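Local coordinates for cytoplasmic protein (Cryptococcus neoformans var. grubii serotype A, PDB 7LPO) that probably hydrolyses steryl beta-glucosides, releasing the sterol from its glucose, as a sterylglucosidase of glycoside hydrolase family 5, at residues A[733-738]-A[769-774]; A[685-690]-A[714-719]; A[704-709]-A[751-756]. One frame throughout, in Å; residues are numbered along the deposited sequence.

How the interactions relate
All three contacts lie in the C-terminal beta-sandwich domain, on the same side of the chain's centre. Interactions 1 and 2 are neighbours, with centres about 7 Å apart; the guanidinium of Arg770, in interaction 1, joins the two by bonding to the carbonyls of Ala717 and Ala718 in interaction 2, and both reach the four-stranded sheet containing strands 689-696 and 761-770. Interaction 3 lies in the other sheet, its centre about 20 Å and 22 Å from those of interactions 1 and 2; it touches interaction 1 through Trp752 on Ala738 and interaction 2 through Ile709 on Phe689. Along the chain, interaction 2 closes before interaction 1 opens, whereas interaction 3 interleaves with both, knitting the domain into one two-sheet body.

Interaction 1 (A[733-738]-A[769-774]); sequences DVTIVA and QRNGGA
Thr735 and Gln769 form the hydrogen-bonded pair of an antiparallel strand contact, at the edge where strand 734-738 borders strand 761-770 in the four-stranded sheet of the C-terminal beta-sandwich. Both residues use N-H and C=O across the pair: Thr735 N gives to Gln769 O at 2.9 Å, and Gln769 N returns a bond of 3.2 Å to Thr735 O. At the next step Val734 faces Arg770 as a non-hydrogen-bonded pair, with their side chains diverging. Pairing resumes past the strand end, where Asn771 N reaches Asp733 O at 3.0 Å. Asn771 then adds a side-chain bond that pins the loop leading into strand 734-738, its ND2 lying 3.0 Å from Asp733 OD1. This bond is nearly straight (173° at the hydrogen) and stays in the amide plane, yet meets the carboxylate from above its plane. Asn771 is itself the second residue of a type II turn from Arg770 to Gly773. The extended Arg770 side chain uses its far end for three carbonyls: NE bonds to Ala717 O, NH2 to Ala718 O, and NH1 to Gly773 O at 3.0 Å, with the acceptor almost in the guanidinium plane but the nitrogen above the plane of the carbonyl.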
ATOM      1  N   ASP A 733     -19.340  -8.035 -28.672  1.00 18.05           N
ATOM      2  CA  ASP A 733     -20.238  -7.468 -29.682  1.00 20.01           C
ATOM      3  C   ASP A 733     -19.972  -5.965 -29.694  1.00 20.12           C
ATOM      4  O   ASP A 733     -20.676  -5.198 -29.033  1.00 20.88           O
ATOM      5  CB  ASP A 733     -21.710  -7.796 -29.373  1.00 24.19           C
ATOM      6  CG  ASP A 733     -22.651  -7.405 -30.515  1.00 28.78           C
ATOM      7  OD1 ASP A 733     -22.152  -7.105 -31.618  1.00 29.48           O
ATOM      8  OD2 ASP A 733     -23.886  -7.402 -30.316  1.00 30.84           O
ATOM      9  N   VAL A 734     -18.951  -5.544 -30.445  1.00 21.09           N
ATOM     10  CA  VAL A 734     -18.477  -4.167 -30.409  1.00 20.48           C
ATOM     11  C   VAL A 734     -18.324  -3.614 -31.820  1.00 21.96           C
ATOM     12  O   VAL A 734     -18.185  -4.351 -32.798  1.00 22.82           O
ATOM     13  CB  VAL A 734     -17.125  -4.028 -29.673  1.00 22.75           C
ATOM     14  CG1 VAL A 734     -17.232  -4.420 -28.208  1.00 23.07           C
ATOM     15  CG2 VAL A 734     -16.049  -4.876 -30.372  1.00 24.45           C
ATOM     16  N   THR A 735     -18.319  -2.283 -31.898  1.00 23.03           N
ATOM     17  CA  THR A 735     -17.953  -1.536 -33.094  1.00 24.62           C
ATOM     18  C   THR A 735     -16.623  -0.841 -32.831  1.00 24.52           C
ATOM     19  O   THR A 735     -16.447  -0.222 -31.780  1.00 25.48           O
ATOM     20  CB  THR A 735     -19.031  -0.510 -33.450  1.00 29.06           C
ATOM     21  OG1 THR A 735     -20.180  -1.188 -33.985  1.00 32.24           O
ATOM     22  CG2 THR A 735     -18.497   0.486 -34.487  1.00 30.46           C
ATOM     23  N   ILE A 736     -15.694  -0.949 -33.776  1.00 26.89           N
ATOM     24  CA  ILE A 736     -14.338  -0.434 -33.625  1.00 26.28           C
ATOM     25  C   ILE A 736     -14.044   0.539 -34.760  1.00 28.48           C
ATOM     26  O   ILE A 736     -14.297   0.232 -35.929  1.00 31.04           O
ATOM     27  CB  ILE A 736     -13.305  -1.574 -33.613  1.00 26.87           C
ATOM     28  CG1 ILE A 736     -13.540  -2.495 -32.405  1.00 28.95           C
ATOM     29  CG2 ILE A 736     -11.896  -1.007 -33.612  1.00 27.10           C
ATOM     30  CD1 ILE A 736     -12.821  -3.819 -32.499  1.00 30.21           C
ATOM     31  N   VAL A 737     -13.491   1.698 -34.414  1.00 27.33           N
ATOM     32  CA  VAL A 737     -13.095   2.717 -35.380  1.00 25.52           C
ATOM     33  C   VAL A 737     -11.641   3.070 -35.092  1.00 27.31           C
ATOM     34  O   VAL A 737     -11.339   3.684 -34.062  1.00 29.03           O
ATOM     35  CB  VAL A 737     -13.984   3.966 -35.304  1.00 25.65           C
ATOM     36  CG1 VAL A 737     -13.543   5.006 -36.330  1.00 26.26           C
ATOM     37  CG2 VAL A 737     -15.442   3.587 -35.518  1.00 25.69           C
ATOM     38  N   ALA A 738     -10.742   2.679 -35.990  1.00 27.41           N
ATOM     39  CA  ALA A 738      -9.325   2.991 -35.875  1.00 27.56           C
ATOM     40  C   ALA A 738      -8.903   3.930 -36.998  1.00 29.62           C
ATOM     41  O   ALA A 738      -9.323   3.770 -38.148  1.00 31.09           O
ATOM     42  CB  ALA A 738      -8.478   1.717 -35.907  1.00 27.30           C
ATOM     43  N   GLN A 769     -16.971   0.690 -28.759  1.00 20.36           N
ATOM     44  CA  GLN A 769     -18.168   0.704 -27.933  1.00 20.36           C
ATOM     45  C   GLN A 769     -18.962  -0.560 -28.198  1.00 20.22           C
ATOM     46  O   GLN A 769     -18.864  -1.160 -29.273  1.00 19.73           O
ATOM     47  CB  GLN A 769     -19.046   1.933 -28.187  1.00 22.23           C
ATOM     48  CG  GLN A 769     -19.614   2.044 -29.583  1.00 26.08           C
ATOM     49  CD  GLN A 769     -20.297   3.385 -29.811  1.00 32.58           C
ATOM     50  OE1 GLN A 769     -21.158   3.800 -29.033  1.00 35.88           O
ATOM     51  NE2 GLN A 769     -19.900   4.077 -30.868  1.00 35.79           N
ATOM     52  N   ARG A 770     -19.760  -0.953 -27.211  1.00 18.78           N
ATOM     53  CA  ARG A 770     -20.660  -2.080 -27.397  1.00 21.98           C
ATOM     54  C   ARG A 770     -21.788  -1.697 -28.348  1.00 21.71           C
ATOM     55  O   ARG A 770     -22.403  -0.634 -28.208  1.00 20.89           O
ATOM     56  CB  ARG A 770     -21.235  -2.536 -26.061  1.00 21.03           C
ATOM     57  CG  ARG A 770     -22.085  -3.797 -26.182  1.00 19.34           C
ATOM     58  CD  ARG A 770     -22.620  -4.238 -24.829  1.00 17.23           C
ATOM     59  NE  ARG A 770     -23.482  -5.411 -24.955  1.00 17.83           N
ATOM     60  CZ  ARG A 770     -24.799  -5.353 -25.146  1.00 19.70           C
ATOM     61  NH1 ARG A 770     -25.426  -4.184 -25.239  1.00 18.13           N
ATOM     62  NH2 ARG A 770     -25.495  -6.468 -25.255  1.00 21.24           N
ATOM     63  N   ASN A 771     -22.056  -2.563 -29.319  1.00 23.43           N
ATOM     64  CA  ASN A 771     -23.178  -2.350 -30.226  1.00 23.81           C
ATOM     65  C   ASN A 771     -24.482  -2.356 -29.449  1.00 25.98           C
ATOM     66  O   ASN A 771     -24.807  -3.339 -28.775  1.00 26.69           O
ATOM     67  CB  ASN A 771     -23.192  -3.434 -31.295  1.00 23.16           C
ATOM     68  CG  ASN A 771     -22.053  -3.288 -32.262  1.00 24.05           C
ATOM     69  OD1 ASN A 771     -21.713  -2.174 -32.672  1.00 25.66           O
ATOM     70  ND2 ASN A 771     -21.440  -4.407 -32.626  1.00 24.54           N
ATOM     71  N   GLY A 772     -25.230  -1.262 -29.549  1.00 31.33           N
ATOM     72  CA  GLY A 772     -26.486  -1.143 -28.847  1.00 31.51           C
ATOM     73  C   GLY A 772     -26.370  -0.628 -27.434  1.00 32.90           C
ATOM     74  O   GLY A 772     -27.332  -0.751 -26.667  1.00 35.26           O
ATOM     75  N   GLY A 773     -25.226  -0.073 -27.057  1.00 26.75           N
ATOM     76  CA  GLY A 773     -25.098   0.551 -25.763  1.00 26.81           C
ATOM     77  C   GLY A 773     -24.712  -0.426 -24.673  1.00 26.68           C
ATOM     78  O   GLY A 773     -24.185  -1.514 -24.914  1.00 27.22           O
ATOM     79  N   ALA A 774     -25.014  -0.027 -23.445  1.00 28.89           N
ATOM     80  CA  ALA A 774     -24.498  -0.712 -22.276  1.00 29.25           C
ATOM     81  C   ALA A 774     -25.319  -1.948 -21.931  1.00 31.34           C
ATOM     82  O   ALA A 774     -26.515  -2.040 -22.220  1.00 30.94           O
ATOM     83  CB  ALA A 774     -24.474   0.236 -21.077  1.00 28.49           C
TER

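Interaction 2 (A[685-690]-A[714-719]); sequences TSTKFK and VHYAAS
Thr687 and His715 bring the two backbones closest, their CA atoms 6.5 Å apart, where a tight bend passes beside the end of a short helix. Thr687 adopts a left-handed backbone conformation, which turns the chain just ahead of strand 689-696. The bend is tied from within by an ST turn: Ser686 OG accepts a hydrogen bond from Lys688 N at 3.1 Å, and the same hydroxyl is bonded to Asp683. On the other segment Tyr716 is the last residue of helix 713-716, and Ala717 is the first to leave helical geometry. Tyr716 supplies the cross-link. Its hydroxyl OH donates to Thr687 O over 2.6 Å, approaching at 155° to the C=O bond and tilted by 20° from the carbonyl plane, while the acceptor sits at the ring edge, close to the plane of the tyrosine. The bond stitches the helix to the turn that opens strand 689-696, within the C-terminal beta-sandwich, where the buried Tyr716 ring also touches Phe682, Val768 and Pro668. The Thr687 and Tyr716 side chains run antiparallel past one another, bringing CB of Thr687 to 3.8 Å from CE1 of Tyr716. The Thr687 methyl, CG2, lies 4.0 Å from His715 O, and Thr687 OG1 is bonded to Arg770 N of the adjoining strand. Phe689 meets the tyrosine through its beta-carbon, with CB 3.3 Å from Tyr716 OH. Because CG of Phe689 is anti to its backbone N (chi1 172°), the phenyl ring departs from Tyr716 and lies against Ile680 and Pro668. The His715 ring packs edge-to-face with Phe682.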
ATOM      1  N   THR A 685     -21.288   4.429 -18.826  1.00 24.11           N
ATOM      2  CA  THR A 685     -22.681   4.469 -19.262  1.00 26.06           C
ATOM      3  C   THR A 685     -22.809   4.179 -20.756  1.00 24.32           C
ATOM      4  O   THR A 685     -23.654   3.382 -21.178  1.00 24.64           O
ATOM      5  CB  THR A 685     -23.291   5.828 -18.916  1.00 31.17           C
ATOM      6  OG1 THR A 685     -23.097   6.094 -17.523  1.00 34.78           O
ATOM      7  CG2 THR A 685     -24.784   5.852 -19.226  1.00 31.15           C
ATOM      8  N   SER A 686     -21.981   4.816 -21.578  1.00 21.58           N
ATOM      9  CA  SER A 686     -22.039   4.588 -23.018  1.00 22.62           C
ATOM     10  C   SER A 686     -21.205   3.397 -23.475  1.00 23.58           C
ATOM     11  O   SER A 686     -21.437   2.883 -24.577  1.00 23.05           O
ATOM     12  CB  SER A 686     -21.561   5.833 -23.768  1.00 24.50           C
ATOM     13  OG  SER A 686     -20.175   6.060 -23.537  1.00 25.20           O
ATOM     14  N   THR A 687     -20.257   2.947 -22.654  1.00 21.75           N
ATOM     15  CA  THR A 687     -19.245   1.944 -22.971  1.00 21.10           C
ATOM     16  C   THR A 687     -18.173   2.491 -23.899  1.00 18.33           C
ATOM     17  O   THR A 687     -17.255   1.749 -24.261  1.00 17.87           O
ATOM     18  CB  THR A 687     -19.819   0.664 -23.603  1.00 21.44           C
ATOM     19  OG1 THR A 687     -20.122   0.889 -24.986  1.00 19.64           O
ATOM     20  CG2 THR A 687     -21.075   0.220 -22.869  1.00 23.36           C
ATOM     21  N   LYS A 688     -18.231   3.771 -24.256  1.00 18.21           N
ATOM     22  CA  LYS A 688     -17.293   4.331 -25.217  1.00 19.10           C
ATOM     23  C   LYS A 688     -15.881   4.344 -24.656  1.00 19.53           C
ATOM     24  O   LYS A 688     -15.649   4.791 -23.528  1.00 21.39           O
ATOM     25  CB  LYS A 688     -17.723   5.742 -25.604  1.00 19.35           C
ATOM     26  CG  LYS A 688     -18.931   5.744 -26.540  1.00 21.23           C
ATOM     27  CD  LYS A 688     -19.548   7.119 -26.660  1.00 25.81           C
ATOM     28  CE  LYS A 688     -20.206   7.298 -28.018  1.00 33.02           C
ATOM     29  NZ  LYS A 688     -20.756   8.687 -28.166  1.00 38.97           N
ATOM     30  N   PHE A 689     -14.944   3.848 -25.459  1.00 19.86           N
ATOM     31  CA  PHE A 689     -13.535   3.759 -25.119  1.00 18.36           C
ATOM     32  C   PHE A 689     -12.751   4.417 -26.238  1.00 19.36           C
ATOM     33  O   PHE A 689     -13.005   4.142 -27.413  1.00 19.78           O
ATOM     34  CB  PHE A 689     -13.114   2.302 -24.957  1.00 16.88           C
ATOM     35  CG  PHE A 689     -11.641   2.098 -24.801  1.00 15.22           C
ATOM     36  CD1 PHE A 689     -10.982   2.522 -23.663  1.00 15.21           C
ATOM     37  CD2 PHE A 689     -10.923   1.436 -25.769  1.00 15.68           C
ATOM     38  CE1 PHE A 689      -9.638   2.303 -23.508  1.00 15.19           C
ATOM     39  CE2 PHE A 689      -9.571   1.222 -25.617  1.00 15.19           C
ATOM     40  CZ  PHE A 689      -8.933   1.653 -24.486  1.00 15.18           C
ATOM     41  N   LYS A 690     -11.806   5.278 -25.878  1.00 21.78           N
ATOM     42  CA  LYS A 690     -10.967   5.957 -26.854  1.00 20.89           C
ATOM     43  C   LYS A 690      -9.526   5.937 -26.367  1.00 20.63           C
ATOM     44  O   LYS A 690      -9.236   6.362 -25.246  1.00 21.04           O
ATOM     45  CB  LYS A 690     -11.434   7.399 -27.077  1.00 20.82           C
ATOM     46  CG  LYS A 690     -10.530   8.193 -28.009  1.00 23.51           C
ATOM     47  CD  LYS A 690     -11.251   9.397 -28.581  1.00 30.91           C
ATOM     48  CE  LYS A 690     -10.436  10.045 -29.701  1.00 39.78           C
ATOM     49  NZ  LYS A 690     -10.386  11.534 -29.583  1.00 45.24           N
ATOM     50  N   VAL A 714     -17.273  -7.791 -19.264  1.00 17.97           N
ATOM     51  CA  VAL A 714     -18.094  -7.067 -18.298  1.00 17.04           C
ATOM     52  C   VAL A 714     -18.819  -5.900 -18.954  1.00 17.14           C
ATOM     53  O   VAL A 714     -19.960  -5.583 -18.595  1.00 18.15           O
ATOM     54  CB  VAL A 714     -17.214  -6.594 -17.122  1.00 17.63           C
ATOM     55  CG1 VAL A 714     -17.835  -5.415 -16.431  1.00 18.07           C
ATOM     56  CG2 VAL A 714     -16.969  -7.725 -16.156  1.00 18.25           C
ATOM     57  N   HIS A 715     -18.167  -5.228 -19.909  1.00 17.38           N
ATOM     58  CA  HIS A 715     -18.755  -4.077 -20.579  1.00 19.08           C
ATOM     59  C   HIS A 715     -19.166  -4.332 -22.021  1.00 22.40           C
ATOM     60  O   HIS A 715     -20.027  -3.608 -22.536  1.00 26.15           O
ATOM     61  CB  HIS A 715     -17.771  -2.896 -20.589  1.00 17.84           C
ATOM     62  CG  HIS A 715     -17.505  -2.320 -19.238  1.00 17.70           C
ATOM     63  ND1 HIS A 715     -18.404  -1.503 -18.590  1.00 17.38           N
ATOM     64  CD2 HIS A 715     -16.452  -2.463 -18.402  1.00 17.37           C
ATOM     65  CE1 HIS A 715     -17.911  -1.155 -17.416  1.00 17.77           C
ATOM     66  NE2 HIS A 715     -16.728  -1.728 -17.276  1.00 18.46           N
ATOM     67  N   TYR A 716     -18.557  -5.302 -22.694  1.00 19.14           N
ATOM     68  CA  TYR A 716     -18.653  -5.410 -24.142  1.00 17.00           C
ATOM     69  C   TYR A 716     -19.190  -6.755 -24.620  1.00 16.25           C
ATOM     70  O   TYR A 716     -19.273  -6.979 -25.832  1.00 16.47           O
ATOM     71  CB  TYR A 716     -17.277  -5.146 -24.765  1.00 16.03           C
ATOM     72  CG  TYR A 716     -16.748  -3.740 -24.529  1.00 17.28           C
ATOM     73  CD1 TYR A 716     -17.369  -2.638 -25.101  1.00 17.46           C
ATOM     74  CD2 TYR A 716     -15.633  -3.518 -23.739  1.00 17.93           C
ATOM     75  CE1 TYR A 716     -16.893  -1.355 -24.891  1.00 18.35           C
ATOM     76  CE2 TYR A 716     -15.140  -2.235 -23.532  1.00 19.37           C
ATOM     77  CZ  TYR A 716     -15.779  -1.158 -24.106  1.00 19.13           C
ATOM     78  OH  TYR A 716     -15.302   0.115 -23.899  1.00 20.62           O
ATOM     79  N   ALA A 717     -19.566  -7.651 -23.718  1.00 17.05           N
ATOM     80  CA  ALA A 717     -20.104  -8.931 -24.146  1.00 19.23           C
ATOM     81  C   ALA A 717     -21.450  -8.745 -24.844  1.00 19.30           C
ATOM     82  O   ALA A 717     -22.195  -7.795 -24.577  1.00 18.55           O
ATOM     83  CB  ALA A 717     -20.266  -9.870 -22.951  1.00 21.35           C
ATOM     84  N   ALA A 718     -21.757  -9.666 -25.758  1.00 22.91           N
ATOM     85  CA  ALA A 718     -23.081  -9.678 -26.367  1.00 26.56           C
ATOM     86  C   ALA A 718     -24.160  -9.887 -25.313  1.00 27.19           C
ATOM     87  O   ALA A 718     -25.180  -9.189 -25.307  1.00 28.12           O
ATOM     88  CB  ALA A 718     -23.160 -10.771 -27.434  1.00 28.29           C
ATOM     89  N   SER A 719     -23.938 -10.830 -24.397  1.00 22.16           N
ATOM     90  CA  SER A 719     -24.882 -11.106 -23.325  1.00 22.30           C
ATOM     91  C   SER A 719     -24.124 -11.720 -22.159  1.00 19.98           C
ATOM     92  O   SER A 719     -23.109 -12.389 -22.352  1.00 18.19           O
ATOM     93  CB  SER A 719     -25.998 -12.044 -23.794  1.00 25.92           C
ATOM     94  OG  SER A 719     -26.695 -12.567 -22.684  1.00 29.24           O
TER

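Interaction 3 (A[704-709]-A[751-756]); sequences QVYTEI and RWWYPV
Two partners grip Thr707 OG1: it donates to Tyr754 OH at 2.6 Å and is also hydrogen-bonded to Val674 N. Tyr754 OH in turn bonds to Val674 O, so the two hydroxyls and one residue's backbone close a small polar network within a buried region. The Tyr754 ring presents an edge to Trp752, its CD2 standing 3.3 Å above the centre of the indole plane, while the indole nitrogen is taken by His740 O. Two backbone bonds frame the pair Thr707 and Trp752: Trp752 N to Thr707 O at 2.8 Å and Thr707 N to Trp752 O at 3.1 Å. On the other side of the strands, Tyr706 meets both Trp753 and Arg751, the indole over one ring face and the arginine near CE1 and OH. With CG placed between the backbone N and the carbonyl carbon (chi1 47°), the phenol runs alongside the indole. Tyr706 CB sits over the five-membered ring of Trp753 in a CH-pi contact, 3.9 Å from its centroid. Trp753 NE1 is held by Glu703 O. Arg751 passes the phenol aliphatic part first, with CD 3.5 Å from Tyr706 CE1, and its NE makes a weak bond of 3.4 Å to Tyr706 OH. The guanidinium is anchored further by Gln746 and Asp646, and Glu708, nearby but beyond salt-bridge distance, pairs with Arg34. Strands 707-709 and 751-753 run antiparallel at 154°, a central strand pair in the second sheet of the C-terminal beta-sandwich of this glycoside hydrolase family 5 protein.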
ATOM      1  N   GLN A 704       4.193  -9.475 -35.983  1.00 38.12           N
ATOM      2  CA  GLN A 704       4.379 -10.072 -34.676  1.00 38.55           C
ATOM      3  C   GLN A 704       4.505  -9.036 -33.569  1.00 35.76           C
ATOM      4  O   GLN A 704       4.505  -9.412 -32.392  1.00 33.86           O
ATOM      5  CB  GLN A 704       5.629 -10.968 -34.683  1.00 43.97           C
ATOM      6  CG  GLN A 704       5.381 -12.413 -35.107  1.00 49.03           C
ATOM      7  CD  GLN A 704       4.951 -12.534 -36.556  1.00 55.89           C
ATOM      8  OE1 GLN A 704       3.994 -13.249 -36.872  1.00 59.32           O
ATOM      9  NE2 GLN A 704       5.658 -11.837 -37.452  1.00 56.16           N
ATOM     10  N   VAL A 705       4.618  -7.751 -33.914  1.00 31.94           N
ATOM     11  CA  VAL A 705       4.802  -6.668 -32.949  1.00 29.52           C
ATOM     12  C   VAL A 705       3.693  -5.657 -33.203  1.00 27.68           C
ATOM     13  O   VAL A 705       3.776  -4.842 -34.127  1.00 29.17           O
ATOM     14  CB  VAL A 705       6.186  -6.017 -33.054  1.00 26.78           C
ATOM     15  CG1 VAL A 705       6.359  -4.949 -31.990  1.00 24.92           C
ATOM     16  CG2 VAL A 705       7.265  -7.090 -32.928  1.00 26.68           C
ATOM     17  N   TYR A 706       2.657  -5.700 -32.370  1.00 25.37           N
ATOM     18  CA  TYR A 706       1.458  -4.904 -32.549  1.00 23.67           C
ATOM     19  C   TYR A 706       0.943  -4.488 -31.178  1.00 20.49           C
ATOM     20  O   TYR A 706       1.429  -4.936 -30.136  1.00 19.94           O
ATOM     21  CB  TYR A 706       0.393  -5.707 -33.305  1.00 25.18           C
ATOM     22  CG  TYR A 706       0.264  -7.078 -32.720  1.00 27.01           C
ATOM     23  CD1 TYR A 706      -0.550  -7.301 -31.625  1.00 29.43           C
ATOM     24  CD2 TYR A 706       1.007  -8.142 -33.216  1.00 30.03           C
ATOM     25  CE1 TYR A 706      -0.650  -8.549 -31.052  1.00 31.21           C
ATOM     26  CE2 TYR A 706       0.918  -9.408 -32.642  1.00 30.40           C
ATOM     27  CZ  TYR A 706       0.084  -9.600 -31.564  1.00 31.54           C
ATOM     28  OH  TYR A 706      -0.028 -10.834 -30.973  1.00 33.51           O
ATOM     29  N   THR A 707      -0.070  -3.635 -31.191  1.00 19.57           N
ATOM     30  CA  THR A 707      -0.718  -3.174 -29.977  1.00 20.51           C
ATOM     31  C   THR A 707      -1.815  -4.146 -29.560  1.00 21.82           C
ATOM     32  O   THR A 707      -2.583  -4.636 -30.395  1.00 22.31           O
ATOM     33  CB  THR A 707      -1.292  -1.778 -30.205  1.00 20.76           C
ATOM     34  OG1 THR A 707      -0.219  -0.876 -30.509  1.00 23.70           O
ATOM     35  CG2 THR A 707      -2.048  -1.284 -28.992  1.00 19.61           C
ATOM     36  N   GLU A 708      -1.866  -4.433 -28.259  1.00 19.77           N
ATOM     37  CA  GLU A 708      -2.846  -5.335 -27.672  1.00 20.16           C
ATOM     38  C   GLU A 708      -3.639  -4.577 -26.621  1.00 20.42           C
ATOM     39  O   GLU A 708      -3.059  -3.920 -25.751  1.00 21.11           O
ATOM     40  CB  GLU A 708      -2.194  -6.558 -27.024  1.00 23.33           C
ATOM     41  CG  GLU A 708      -1.438  -7.444 -27.984  1.00 33.21           C
ATOM     42  CD  GLU A 708      -0.814  -8.657 -27.298  1.00 40.38           C
ATOM     43  OE1 GLU A 708      -1.576  -9.551 -26.862  1.00 45.84           O
ATOM     44  OE2 GLU A 708       0.434  -8.712 -27.203  1.00 39.06           O
ATOM     45  N   ILE A 709      -4.957  -4.684 -26.703  1.00 19.42           N
ATOM     46  CA  ILE A 709      -5.881  -3.987 -25.824  1.00 19.05           C
ATOM     47  C   ILE A 709      -6.807  -5.023 -25.205  1.00 18.52           C
ATOM     48  O   ILE A 709      -7.298  -5.920 -25.897  1.00 20.73           O
ATOM     49  CB  ILE A 709      -6.686  -2.914 -26.595  1.00 17.85           C
ATOM     50  CG1 ILE A 709      -5.797  -1.701 -26.874  1.00 16.92           C
ATOM     51  CG2 ILE A 709      -7.928  -2.532 -25.825  1.00 17.46           C
ATOM     52  CD1 ILE A 709      -6.277  -0.836 -28.044  1.00 15.97           C
ATOM     53  N   ARG A 751      -6.384  -6.807 -31.100  1.00 27.87           N
ATOM     54  CA  ARG A 751      -5.045  -6.705 -31.667  1.00 25.96           C
ATOM     55  C   ARG A 751      -5.077  -5.676 -32.780  1.00 22.80           C
ATOM     56  O   ARG A 751      -5.964  -5.718 -33.634  1.00 23.46           O
ATOM     57  CB  ARG A 751      -4.562  -8.057 -32.195  1.00 29.44           C
ATOM     58  CG  ARG A 751      -4.402  -9.093 -31.099  1.00 31.79           C
ATOM     59  CD  ARG A 751      -3.646 -10.326 -31.575  1.00 36.71           C
ATOM     60  NE  ARG A 751      -3.358 -11.223 -30.454  1.00 42.07           N
ATOM     61  CZ  ARG A 751      -4.164 -12.207 -30.057  1.00 46.93           C
ATOM     62  NH1 ARG A 751      -5.306 -12.434 -30.696  1.00 51.55           N
ATOM     63  NH2 ARG A 751      -3.828 -12.969 -29.024  1.00 45.00           N
ATOM     64  N   TRP A 752      -4.110  -4.761 -32.773  1.00 20.00           N
ATOM     65  CA  TRP A 752      -4.144  -3.563 -33.606  1.00 22.17           C
ATOM     66  C   TRP A 752      -2.795  -3.386 -34.292  1.00 23.21           C
ATOM     67  O   TRP A 752      -1.811  -2.984 -33.657  1.00 24.87           O
ATOM     68  CB  TRP A 752      -4.508  -2.353 -32.752  1.00 23.72           C
ATOM     69  CG  TRP A 752      -4.699  -1.083 -33.510  1.00 24.15           C
ATOM     70  CD1 TRP A 752      -4.935  -0.946 -34.848  1.00 24.31           C
ATOM     71  CD2 TRP A 752      -4.678   0.243 -32.971  1.00 23.52           C
ATOM     72  NE1 TRP A 752      -5.059   0.382 -35.173  1.00 23.85           N
ATOM     73  CE2 TRP A 752      -4.900   1.132 -34.037  1.00 23.62           C
ATOM     74  CE3 TRP A 752      -4.487   0.764 -31.690  1.00 22.60           C
ATOM     75  CZ2 TRP A 752      -4.945   2.505 -33.859  1.00 22.93           C
ATOM     76  CZ3 TRP A 752      -4.530   2.125 -31.519  1.00 22.70           C
ATOM     77  CH2 TRP A 752      -4.761   2.982 -32.593  1.00 22.33           C
ATOM     78  N   TRP A 753      -2.749  -3.709 -35.583  1.00 26.31           N
ATOM     79  CA  TRP A 753      -1.564  -3.511 -36.403  1.00 27.99           C
ATOM     80  C   TRP A 753      -1.666  -2.175 -37.121  1.00 30.73           C
ATOM     81  O   TRP A 753      -2.741  -1.804 -37.607  1.00 32.65           O
ATOM     82  CB  TRP A 753      -1.408  -4.611 -37.457  1.00 25.29           C
ATOM     83  CG  TRP A 753      -1.219  -6.007 -36.949  1.00 23.65           C
ATOM     84  CD1 TRP A 753      -0.045  -6.686 -36.849  1.00 23.38           C
ATOM     85  CD2 TRP A 753      -2.240  -6.907 -36.521  1.00 23.40           C
ATOM     86  NE1 TRP A 753      -0.266  -7.953 -36.373  1.00 22.92           N
ATOM     87  CE2 TRP A 753      -1.608  -8.112 -36.157  1.00 25.05           C
ATOM     88  CE3 TRP A 753      -3.629  -6.812 -36.405  1.00 25.51           C
ATOM     89  CZ2 TRP A 753      -2.316  -9.207 -35.683  1.00 26.58           C
ATOM     90  CZ3 TRP A 753      -4.328  -7.902 -35.936  1.00 25.83           C
ATOM     91  CH2 TRP A 753      -3.676  -9.080 -35.585  1.00 27.91           C
ATOM     92  N   TYR A 754      -0.547  -1.458 -37.209  1.00 27.12           N
ATOM     93  CA  TYR A 754      -0.531  -0.235 -37.998  1.00 26.83           C
ATOM     94  C   TYR A 754       0.894   0.059 -38.430  1.00 29.86           C
ATOM     95  O   TYR A 754       1.840  -0.368 -37.760  1.00 32.97           O
ATOM     96  CB  TYR A 754      -1.112   0.963 -37.222  1.00 25.24           C
ATOM     97  CG  TYR A 754      -0.719   1.074 -35.762  1.00 24.07           C
ATOM     98  CD1 TYR A 754       0.573   1.419 -35.390  1.00 24.60           C
ATOM     99  CD2 TYR A 754      -1.655   0.866 -34.759  1.00 24.15           C
ATOM    100  CE1 TYR A 754       0.926   1.522 -34.048  1.00 24.72           C
ATOM    101  CE2 TYR A 754      -1.316   0.971 -33.427  1.00 24.02           C
ATOM    102  CZ  TYR A 754      -0.028   1.304 -33.077  1.00 24.51           C
ATOM    103  OH  TYR A 754       0.293   1.408 -31.745  1.00 24.16           O
ATOM    104  N   PRO A 755       1.080   0.759 -39.547  1.00 31.41           N
ATOM    105  CA  PRO A 755       2.425   1.207 -39.922  1.00 31.39           C
ATOM    106  C   PRO A 755       2.809   2.483 -39.193  1.00 32.36           C
ATOM    107  O   PRO A 755       1.985   3.379 -38.990  1.00 33.38           O
ATOM    108  CB  PRO A 755       2.303   1.455 -41.430  1.00 29.42           C
ATOM    109  CG  PRO A 755       0.867   1.869 -41.609  1.00 28.36           C
ATOM    110  CD  PRO A 755       0.078   1.072 -40.587  1.00 29.25           C
ATOM    111  N   VAL A 756       4.078   2.572 -38.813  1.00 32.76           N
ATOM    112  CA  VAL A 756       4.576   3.791 -38.184  1.00 35.70           C
ATOM    113  C   VAL A 756       4.636   4.876 -39.253  1.00 38.18           C
ATOM    114  O   VAL A 756       4.608   4.564 -40.454  1.00 37.68           O
ATOM    115  CB  VAL A 756       5.942   3.568 -37.517  1.00 35.51           C
ATOM    116  CG1 VAL A 756       5.910   2.287 -36.692  1.00 38.21           C
ATOM    117  CG2 VAL A 756       7.050   3.522 -38.553  1.00 33.93           C
TER